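Local coordinates for esterase D (Lactobacillus rhamnosus, PDB 3DKR), which probably hydrolyses carboxylic esters, as an alpha/beta hydrolase with a serine nucleophile and a charge relay pair, at residues 23-29 / 51-57; 44-50 / 241-246; 68-73 / 161-165. One frame throughout, in Å; residues are numbered along the deposited sequence.

Contact 1 (23-29 / 51-57)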
loop_
_atom_site.group_PDB
_atom_site.type_symbol
_atom_site.label_atom_id
_atom_site.label_comp_id
_atom_site.label_asym_id
_atom_site.label_seq_id
_atom_site.Cartn_x
_atom_site.Cartn_y
_atom_site.Cartn_z
ATOM N N THR A 23 -18.185 2.956 -9.256
ATOM C CA THR A 23 -17.076 2.226 -8.654
ATOM C C THR A 23 -16.088 3.162 -7.968
ATOM O O THR A 23 -15.726 4.213 -8.519
ATOM C CB THR A 23 -16.331 1.390 -9.699
ATOM O OG1 THR A 23 -17.215 0.394 -10.252
ATOM C CG2 THR A 23 -15.135 0.683 -9.068
ATOM N N GLY A 24 -15.670 2.770 -6.769
ATOM C CA GLY A 24 -14.692 3.527 -5.995
ATOM C C GLY A 24 -13.506 2.660 -5.663
ATOM O O GLY A 24 -13.630 1.430 -5.554
ATOM N N VAL A 25 -12.358 3.298 -5.454
ATOM C CA VAL A 25 -11.106 2.591 -5.194
ATOM C C VAL A 25 -10.416 3.200 -3.984
ATOM O O VAL A 25 -10.240 4.415 -3.924
ATOM C CB VAL A 25 -10.145 2.698 -6.399
ATOM C CG1 VAL A 25 -8.903 1.847 -6.156
ATOM C CG2 VAL A 25 -10.847 2.244 -7.664
ATOM N N VAL A 26 -10.026 2.351 -3.039
ATOM C CA VAL A 26 -9.221 2.761 -1.897
ATOM C C VAL A 26 -7.759 2.448 -2.212
ATOM O O VAL A 26 -7.429 1.325 -2.607
ATOM C CB VAL A 26 -9.639 2.030 -0.606
ATOM C CG1 VAL A 26 -8.693 2.366 0.532
ATOM C CG2 VAL A 26 -11.101 2.359 -0.237
ATOM N N LEU A 27 -6.887 3.453 -2.044
ATOM C CA LEU A 27 -5.445 3.297 -2.302
ATOM C C LEU A 27 -4.683 3.545 -1.006
ATOM O O LEU A 27 -4.815 4.614 -0.414
ATOM C CB LEU A 27 -4.953 4.277 -3.373
ATOM C CG LEU A 27 -5.597 4.127 -4.751
ATOM C CD1 LEU A 27 -5.118 5.213 -5.726
ATOM C CD2 LEU A 27 -5.362 2.754 -5.379
ATOM N N LEU A 28 -3.929 2.530 -0.571
ATOM C CA LEU A 28 -3.252 2.527 0.734
ATOM C C LEU A 28 -1.736 2.646 0.548
ATOM O O LEU A 28 -1.111 1.840 -0.139
ATOM C CB LEU A 28 -3.613 1.266 1.518
ATOM C CG LEU A 28 -5.115 1.099 1.740
ATOM C CD1 LEU A 28 -5.419 -0.219 2.451
ATOM C CD2 LEU A 28 -5.709 2.274 2.557
ATOM N N HIS A 29 -1.151 3.680 1.151
ATOM C CA HIS A 29 0.202 4.096 0.786
ATOM C C HIS A 29 1.341 3.280 1.424
ATOM O O HIS A 29 1.100 2.281 2.103
ATOM C CB HIS A 29 0.368 5.619 0.977
ATOM C CG HIS A 29 0.351 6.107 2.397
ATOM N ND1 HIS A 29 1.426 5.953 3.259
ATOM C CD2 HIS A 29 -0.560 6.859 3.063
ATOM C CE1 HIS A 29 1.152 6.559 4.403
ATOM N NE2 HIS A 29 -0.047 7.113 4.313
ATOM N N GLY A 51 -14.164 6.679 -8.713
ATOM C CA GLY A 51 -13.987 7.407 -7.455
ATOM C C GLY A 51 -12.739 6.866 -6.787
ATOM O O GLY A 51 -12.397 5.694 -6.972
ATOM N N VAL A 52 -12.055 7.700 -5.993
ATOM C CA VAL A 52 -10.788 7.302 -5.396
ATOM C C VAL A 52 -10.693 7.906 -3.998
ATOM O O VAL A 52 -11.113 9.029 -3.806
ATOM C CB VAL A 52 -9.557 7.765 -6.226
ATOM C CG1 VAL A 52 -8.283 7.140 -5.656
ATOM C CG2 VAL A 52 -9.740 7.422 -7.704
ATOM N N TYR A 53 -10.162 7.148 -3.041
ATOM C CA TYR A 53 -9.931 7.643 -1.685
ATOM C C TYR A 53 -8.570 7.194 -1.213
ATOM O O TYR A 53 -8.265 6.016 -1.277
ATOM C CB TYR A 53 -10.998 7.134 -0.738
ATOM C CG TYR A 53 -10.889 7.632 0.685
ATOM C CD1 TYR A 53 -10.649 8.968 0.971
ATOM C CD2 TYR A 53 -11.064 6.760 1.749
ATOM C CE1 TYR A 53 -10.571 9.406 2.287
ATOM C CE2 TYR A 53 -11.006 7.198 3.054
ATOM C CZ TYR A 53 -10.761 8.516 3.316
ATOM O OH TYR A 53 -10.732 8.935 4.637
ATOM N N VAL A 54 -7.763 8.166 -0.780
ATOM C CA VAL A 54 -6.377 7.953 -0.400
ATOM C C VAL A 54 -6.174 8.515 1.007
ATOM O O VAL A 54 -5.909 9.716 1.179
ATOM C CB VAL A 54 -5.405 8.629 -1.386
ATOM C CG1 VAL A 54 -3.977 8.202 -1.080
ATOM C CG2 VAL A 54 -5.790 8.291 -2.823
ATOM N N PRO A 55 -6.351 7.664 2.025
ATOM C CA PRO A 55 -6.151 8.134 3.401
ATOM C C PRO A 55 -4.686 8.353 3.744
ATOM O O PRO A 55 -3.804 7.890 3.027
ATOM C CB PRO A 55 -6.732 7.003 4.254
ATOM C CG PRO A 55 -6.615 5.782 3.410
ATOM C CD PRO A 55 -6.791 6.253 1.978
ATOM N N LEU A 56 -4.454 9.012 4.876
ATOM C CA LEU A 56 -3.123 9.217 5.427
ATOM C C LEU A 56 -2.957 8.345 6.670
ATOM O O LEU A 56 -3.770 8.419 7.590
ATOM C CB LEU A 56 -2.956 10.679 5.826
ATOM C CG LEU A 56 -1.691 11.060 6.580
ATOM C CD1 LEU A 56 -0.439 10.824 5.766
ATOM C CD2 LEU A 56 -1.795 12.536 7.056
ATOM N N PHE A 57 -1.892 7.550 6.717
ATOM C CA PHE A 57 -1.659 6.700 7.871
ATOM C C PHE A 57 -1.099 7.507 9.034
ATOM O O PHE A 57 -0.274 8.397 8.833
ATOM C CB PHE A 57 -0.718 5.544 7.528
ATOM C CG PHE A 57 -1.368 4.430 6.725
ATOM C CD1 PHE A 57 -2.619 3.929 7.060
ATOM C CD2 PHE A 57 -0.701 3.858 5.645
ATOM C CE1 PHE A 57 -3.199 2.886 6.326
ATOM C CE2 PHE A 57 -1.289 2.812 4.910
ATOM C CZ PHE A 57 -2.525 2.334 5.261
HETATM O O HOH W 1 -3.099 5.809 1.384
#
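The imidazole of His29 and the ring of Phe57 meet edge to face: Phe57 turns its CD2 edge onto one face of the imidazole, the planes 53° apart and CD2 3.5 Å from His29 CE1. Phe57 also gives its backbone N-H to His29 NE2 (3.1 Å) in a straight bond tilted 24° from the imidazole plane. At the imidazole edge lies Pro55 O. His29 reaches this place because CG sits between its backbone N and carbonyl carbon (chi1 69°), which turns the ring toward segment 51-57.

Further back, strands 23-28 and 51-54 run parallel. Val25 bonds to Gly51 and Tyr53, its N-H to the O of the first and its C=O to the N-H of the second (Tyr53 N to Val25 O 2.9 Å), and Leu27 N bonds to Tyr53 O. They are the two strands of a beta-alpha-beta crossover through helix 39-47. Beta-branched valines suit such strands, and Leu27 CD1 crosses to Val52 CG1 (3.7 Å) on the face under that helix. On the opposite face Leu28 CD2 meets the Pro55 ring. Past the last bridge a water takes over, donating to Leu27 O and to Pro55 O (2.7 Å), which suits a segment where proline offers no N-H.

Accepting the N-H of Phe57 implies an unprotonated NE2, so the ring proton of His29 is probably on ND1.

Contact 2 (44-50 / 241-246)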
loop_
_atom_site.group_PDB
_atom_site.type_symbol
_atom_site.label_atom_id
_atom_site.label_comp_id
_atom_site.label_asym_id
_atom_site.label_seq_id
_atom_site.Cartn_x
_atom_site.Cartn_y
_atom_site.Cartn_z
ATOM N N ALA A 44 -5.071 8.797 -12.779
ATOM C CA ALA A 44 -5.359 7.865 -13.874
ATOM C C ALA A 44 -6.736 7.231 -13.673
ATOM O O ALA A 44 -7.538 7.125 -14.594
ATOM C CB ALA A 44 -4.288 6.798 -13.976
ATOM N N LEU A 45 -7.030 6.836 -12.445
ATOM C CA LEU A 45 -8.331 6.239 -12.156
ATOM C C LEU A 45 -9.436 7.259 -12.356
ATOM O O LEU A 45 -10.477 6.943 -12.932
ATOM C CB LEU A 45 -8.365 5.662 -10.751
ATOM C CG LEU A 45 -7.407 4.500 -10.535
ATOM C CD1 LEU A 45 -7.413 4.081 -9.076
ATOM C CD2 LEU A 45 -7.822 3.305 -11.395
ATOM N N GLN A 46 -9.198 8.495 -11.934
ATOM C CA GLN A 46 -10.169 9.566 -12.138
ATOM C C GLN A 46 -10.464 9.785 -13.630
ATOM O O GLN A 46 -11.631 9.964 -14.016
ATOM C CB GLN A 46 -9.665 10.860 -11.520
ATOM C CG GLN A 46 -10.673 11.999 -11.584
ATOM C CD GLN A 46 -10.134 13.276 -10.999
ATOM O OE1 GLN A 46 -9.021 13.685 -11.334
ATOM N NE2 GLN A 46 -10.920 13.931 -10.150
ATOM N N ARG A 47 -9.427 9.762 -14.467
ATOM C CA ARG A 47 -9.624 9.970 -15.915
ATOM C C ARG A 47 -10.485 8.865 -16.511
ATOM O O ARG A 47 -11.137 9.072 -17.540
ATOM C CB ARG A 47 -8.311 10.072 -16.684
ATOM C CG ARG A 47 -7.436 11.241 -16.282
ATOM C CD ARG A 47 -6.340 11.471 -17.315
ATOM N NE ARG A 47 -5.382 10.367 -17.397
ATOM C CZ ARG A 47 -4.357 10.193 -16.561
ATOM N NH1 ARG A 47 -4.144 11.038 -15.552
ATOM N NH2 ARG A 47 -3.546 9.153 -16.733
ATOM N N SER A 48 -10.482 7.683 -15.888
ATOM C CA SER A 48 -11.323 6.567 -16.372
ATOM C C SER A 48 -12.660 6.487 -15.621
ATOM O O SER A 48 -13.405 5.495 -15.769
ATOM C CB SER A 48 -10.567 5.235 -16.288
ATOM O OG SER A 48 -9.626 5.100 -17.352
ATOM N N GLY A 49 -12.956 7.511 -14.818
ATOM C CA GLY A 49 -14.259 7.676 -14.193
ATOM C C GLY A 49 -14.455 6.977 -12.858
ATOM O O GLY A 49 -15.581 6.819 -12.392
ATOM N N TYR A 50 -13.359 6.563 -12.230
ATOM C CA TYR A 50 -13.461 5.928 -10.921
ATOM C C TYR A 50 -13.417 6.947 -9.789
ATOM O O TYR A 50 -12.701 7.945 -9.884
ATOM C CB TYR A 50 -12.307 4.955 -10.739
ATOM C CG TYR A 50 -12.373 3.770 -11.664
ATOM C CD1 TYR A 50 -13.247 2.724 -11.413
ATOM C CD2 TYR A 50 -11.564 3.694 -12.781
ATOM C CE1 TYR A 50 -13.312 1.632 -12.272
ATOM C CE2 TYR A 50 -11.605 2.605 -13.637
ATOM C CZ TYR A 50 -12.486 1.579 -13.377
ATOM O OH TYR A 50 -12.526 0.503 -14.232
ATOM N N VAL A 241 -4.050 -2.174 -13.851
ATOM C CA VAL A 241 -5.047 -2.081 -12.772
ATOM C C VAL A 241 -6.445 -1.782 -13.327
ATOM O O VAL A 241 -7.456 -2.363 -12.904
ATOM C CB VAL A 241 -4.633 -0.993 -11.743
ATOM C CG1 VAL A 241 -5.798 -0.662 -10.785
ATOM C CG2 VAL A 241 -3.349 -1.428 -10.994
ATOM N N ILE A 242 -6.493 -0.876 -14.290
ATOM C CA ILE A 242 -7.758 -0.525 -14.915
ATOM C C ILE A 242 -8.315 -1.729 -15.672
ATOM O O ILE A 242 -9.495 -2.031 -15.552
ATOM C CB ILE A 242 -7.593 0.734 -15.783
ATOM C CG1 ILE A 242 -7.343 1.938 -14.872
ATOM C CG2 ILE A 242 -8.841 0.972 -16.628
ATOM C CD1 ILE A 242 -6.947 3.219 -15.591
ATOM N N ALA A 243 -7.460 -2.448 -16.394
ATOM C CA ALA A 243 -7.907 -3.681 -17.073
ATOM C C ALA A 243 -8.485 -4.699 -16.081
ATOM O O ALA A 243 -9.517 -5.344 -16.332
ATOM C CB ALA A 243 -6.773 -4.294 -17.850
ATOM N N PHE A 244 -7.820 -4.832 -14.937
ATOM C CA PHE A 244 -8.245 -5.737 -13.872
ATOM C C PHE A 244 -9.638 -5.399 -13.366
ATOM O O PHE A 244 -10.498 -6.277 -13.208
ATOM C CB PHE A 244 -7.200 -5.688 -12.745
ATOM C CG PHE A 244 -7.583 -6.425 -11.502
ATOM C CD1 PHE A 244 -7.406 -7.812 -11.401
ATOM C CD2 PHE A 244 -8.063 -5.741 -10.396
ATOM C CE1 PHE A 244 -7.730 -8.476 -10.238
ATOM C CE2 PHE A 244 -8.401 -6.417 -9.229
ATOM C CZ PHE A 244 -8.229 -7.772 -9.146
ATOM N N MET A 245 -9.867 -4.109 -13.114
ATOM C CA MET A 245 -11.165 -3.654 -12.659
ATOM C C MET A 245 -12.232 -3.822 -13.734
ATOM O O MET A 245 -13.353 -4.231 -13.445
ATOM C CB MET A 245 -11.065 -2.207 -12.193
ATOM C CG MET A 245 -10.294 -2.131 -10.889
ATOM S SD MET A 245 -10.518 -0.577 -10.011
ATOM C CE MET A 245 -9.489 0.302 -11.070
ATOM N N GLN A 246 -11.864 -3.559 -14.976
ATOM C CA GLN A 246 -12.839 -3.629 -16.068
ATOM C C GLN A 246 -13.314 -5.050 -16.336
ATOM O O GLN A 246 -14.419 -5.255 -16.852
ATOM C CB GLN A 246 -12.258 -2.997 -17.327
ATOM C CG GLN A 246 -12.306 -1.493 -17.308
ATOM C CD GLN A 246 -13.731 -0.977 -17.417
ATOM O OE1 GLN A 246 -14.472 -0.953 -16.434
ATOM N NE2 GLN A 246 -14.136 -0.599 -18.628
HETATM O O HOH W 2 -14.488 -1.343 -13.556
#
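Met245 reaches from helix 234-246 to Leu45 and Tyr50. Its CB lies 3.7 Å from Tyr50 OH, so the chain starts beside the phenol oxygen. With CG anti to the carbonyl carbon (chi1 -71°), the chain then runs inward to SD, which stands above the Tyr50 ring at 4.5 Å from the centroid, a Met-aromatic contact, and touches Val25 of the central sheet. A bend at the last torsion (chi3 -76°) brings the methyl CE over the middle of the ring, 4.0 Å from the centroid and 13° off the normal, a CH-pi contact. The same methyl presses on Leu45 CD2 at 3.5 Å, a tight fit for two carbons. Methionine suits the place because its flexible thioether can follow both ring and leucine.

Helices 39-47 and 234-246 lie against the same face of the alpha/beta hydrolase sheet. The first ends in a Schellman motif: Gly49, with positive phi as C-prime residue, gives its N-H to Gln46 O, while Tyr50 N bonds to Leu45 O. That turn carries Tyr50 off the helix and toward the neighbouring one.

Leu45 and Ile242 pass each other in opposite directions, CD2 against CG1, and Ile242 CD1 extends to the exposed Ser48, at OG (3.7 Å). The hydroxyl of Tyr50 meets a water that lies in the plane of its ring, 2.8 Å from Tyr50 OH, and donates to Gln246 OE1, which also accepts from Asn249.

Contact 3 (68-73 / 161-165)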
loop_
_atom_site.group_PDB
_atom_site.type_symbol
_atom_site.label_atom_id
_atom_site.label_comp_id
_atom_site.label_asym_id
_atom_site.label_seq_id
_atom_site.Cartn_x
_atom_site.Cartn_y
_atom_site.Cartn_z
ATOM N N ILE A 68 6.378 8.690 12.718
ATOM C CA ILE A 68 6.018 7.392 12.107
ATOM C C ILE A 68 6.188 6.303 13.138
ATOM O O ILE A 68 5.347 5.400 13.282
ATOM C CB ILE A 68 6.897 7.073 10.868
ATOM C CG1 ILE A 68 6.610 8.076 9.740
ATOM C CG2 ILE A 68 6.668 5.633 10.404
ATOM C CD1 ILE A 68 7.656 8.134 8.651
ATOM N N LEU A 69 7.289 6.411 13.889
ATOM C CA LEU A 69 7.690 5.391 14.839
ATOM C C LEU A 69 6.971 5.495 16.171
ATOM O O LEU A 69 6.813 4.487 16.856
ATOM C CB LEU A 69 9.196 5.496 15.090
ATOM C CG LEU A 69 10.086 5.267 13.869
ATOM C CD1 LEU A 69 11.517 5.716 14.112
ATOM C CD2 LEU A 69 10.069 3.792 13.478
ATOM N N THR A 70 6.567 6.705 16.560
ATOM C CA THR A 70 5.964 6.905 17.892
ATOM C C THR A 70 4.452 7.152 17.898
ATOM O O THR A 70 3.810 6.982 18.942
ATOM C CB THR A 70 6.619 8.086 18.639
ATOM O OG1 THR A 70 6.269 9.314 18.002
ATOM C CG2 THR A 70 8.136 7.923 18.689
ATOM N N LYS A 71 3.890 7.559 16.757
ATOM C CA LYS A 71 2.461 7.881 16.670
ATOM C C LYS A 71 1.681 6.984 15.704
ATOM O O LYS A 71 0.470 7.141 15.564
ATOM C CB LYS A 71 2.259 9.356 16.309
ATOM C CG LYS A 71 2.891 10.311 17.311
ATOM C CD LYS A 71 2.483 11.745 17.063
ATOM C CE LYS A 71 3.282 12.699 17.946
ATOM N NZ LYS A 71 3.423 12.211 19.351
ATOM N N GLY A 72 2.358 6.047 15.047
ATOM C CA GLY A 72 1.670 5.070 14.204
ATOM C C GLY A 72 2.094 3.673 14.592
ATOM O O GLY A 72 3.154 3.481 15.179
ATOM N N ASN A 73 1.234 2.708 14.282
ATOM C CA ASN A 73 1.554 1.294 14.414
ATOM C C ASN A 73 0.578 0.487 13.572
ATOM O O ASN A 73 -0.449 1.033 13.125
ATOM C CB ASN A 73 1.536 0.857 15.887
ATOM C CG ASN A 73 0.162 0.882 16.485
ATOM O OD1 ASN A 73 -0.762 0.282 15.954
ATOM N ND2 ASN A 73 0.013 1.585 17.621
ATOM N N TYR A 161 13.908 2.852 17.895
ATOM C CA TYR A 161 12.493 2.525 17.653
ATOM C C TYR A 161 12.258 1.669 16.400
ATOM O O TYR A 161 11.290 0.889 16.351
ATOM C CB TYR A 161 11.684 3.801 17.441
ATOM C CG TYR A 161 11.295 4.612 18.658
ATOM C CD1 TYR A 161 10.235 4.216 19.478
ATOM C CD2 TYR A 161 11.912 5.828 18.925
ATOM C CE1 TYR A 161 9.842 4.992 20.580
ATOM C CE2 TYR A 161 11.525 6.611 20.013
ATOM C CZ TYR A 161 10.492 6.186 20.832
ATOM O OH TYR A 161 10.117 6.971 21.906
ATOM N N LEU A 162 13.096 1.843 15.381
ATOM C CA LEU A 162 12.793 1.276 14.047
ATOM C C LEU A 162 12.756 -0.257 14.028
ATOM O O LEU A 162 11.831 -0.853 13.464
ATOM C CB LEU A 162 13.753 1.826 12.990
ATOM C CG LEU A 162 13.588 1.335 11.546
ATOM C CD1 LEU A 162 12.142 1.515 11.073
ATOM C CD2 LEU A 162 14.564 2.083 10.657
ATOM N N PRO A 163 13.747 -0.929 14.649
ATOM C CA PRO A 163 13.671 -2.392 14.660
ATOM C C PRO A 163 12.374 -2.919 15.270
ATOM O O PRO A 163 11.792 -3.888 14.766
ATOM C CB PRO A 163 14.894 -2.799 15.497
ATOM C CG PRO A 163 15.835 -1.684 15.317
ATOM C CD PRO A 163 14.970 -0.457 15.328
ATOM N N GLY A 164 11.907 -2.267 16.330
ATOM C CA GLY A 164 10.706 -2.696 17.023
ATOM C C GLY A 164 9.460 -2.499 16.169
ATOM O O GLY A 164 8.567 -3.348 16.174
ATOM N N GLN A 165 9.402 -1.391 15.430
ATOM C CA GLN A 165 8.244 -1.160 14.558
ATOM C C GLN A 165 8.268 -2.101 13.362
ATOM O O GLN A 165 7.222 -2.626 12.989
ATOM C CB GLN A 165 8.108 0.285 14.098
ATOM C CG GLN A 165 6.808 0.509 13.327
ATOM C CD GLN A 165 6.514 1.972 13.138
ATOM O OE1 GLN A 165 7.127 2.617 12.309
ATOM N NE2 GLN A 165 5.600 2.508 13.947
#
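Gln165 NE2 donates to Ile68 O at 3.0 Å, with an N-H...O angle of 162°. The acceptor lies in the amide plane of the glutamine, whereas the donor is tilted 26° from the carbonyl plane of Ile68. Gly72 O comes as near to Gln165 NE2, at 2.9 Å, but at a poor angle for a bond. The other end of the amide, Gln165 OE1, is hydrogen-bonded to Tyr31 OH, so both ends of this buried group have partners and its flip is probably fixed. Its reach comes from CG standing anti to the backbone N (chi1 -174°) and from an extended chain beyond, which takes the amide across to the backbone of the short helix. Glutamine suits this place, being long enough to span the gap and able to donate and accept from one flat head.

Helices 134-149 and 155-178 come between strands 119-122 and 187-192, where alpha/beta hydrolases commonly carry their cap, and probably form it here. The contact joins the second of them, at a kinked turn where Pro163 has no N-H to give, to helix 66-71. Beyond Gly72, Asn73 is the N-cap of helix 74-89, its OD1 accepting from Ile76 N.

Leu69 packs beside the amide, its branched apolar end suited to meeting several neighbours at once. Its CD2 approaches Gln165 OE1 (3.4 Å) and rests against Leu162 CD1 (3.9 Å), while CB and CD1 lie along Tyr161 CB; Phe138 of helix 134-149 touches both leucines. Toward solvent, Thr70 lays its methyl CG2 over one face of the Tyr161 ring, 3.9 Å from the centroid and nearest to CZ, as a CH-pi contact.

Overall arrangement
From the N terminus, strand 23-28 leads through helix 39-47 to strand 51-54, and contact 1 closes this first short loop within the sheet. Contact 2 starts between the two segments of contact 1 and closes only near the C terminus, so the two cross; it ties the connecting helix to helix 234-246, the last one. They touch in space, Val25 and Val52 meeting Leu45, and Val25 meeting Met245. Contact 3 opens after contact 1 has closed and falls within the long loop of contact 2, yet about 34 Å separates their centres. It joins helix 66-71 to helix 155-178 on the other side of the chain's centre from contact 2.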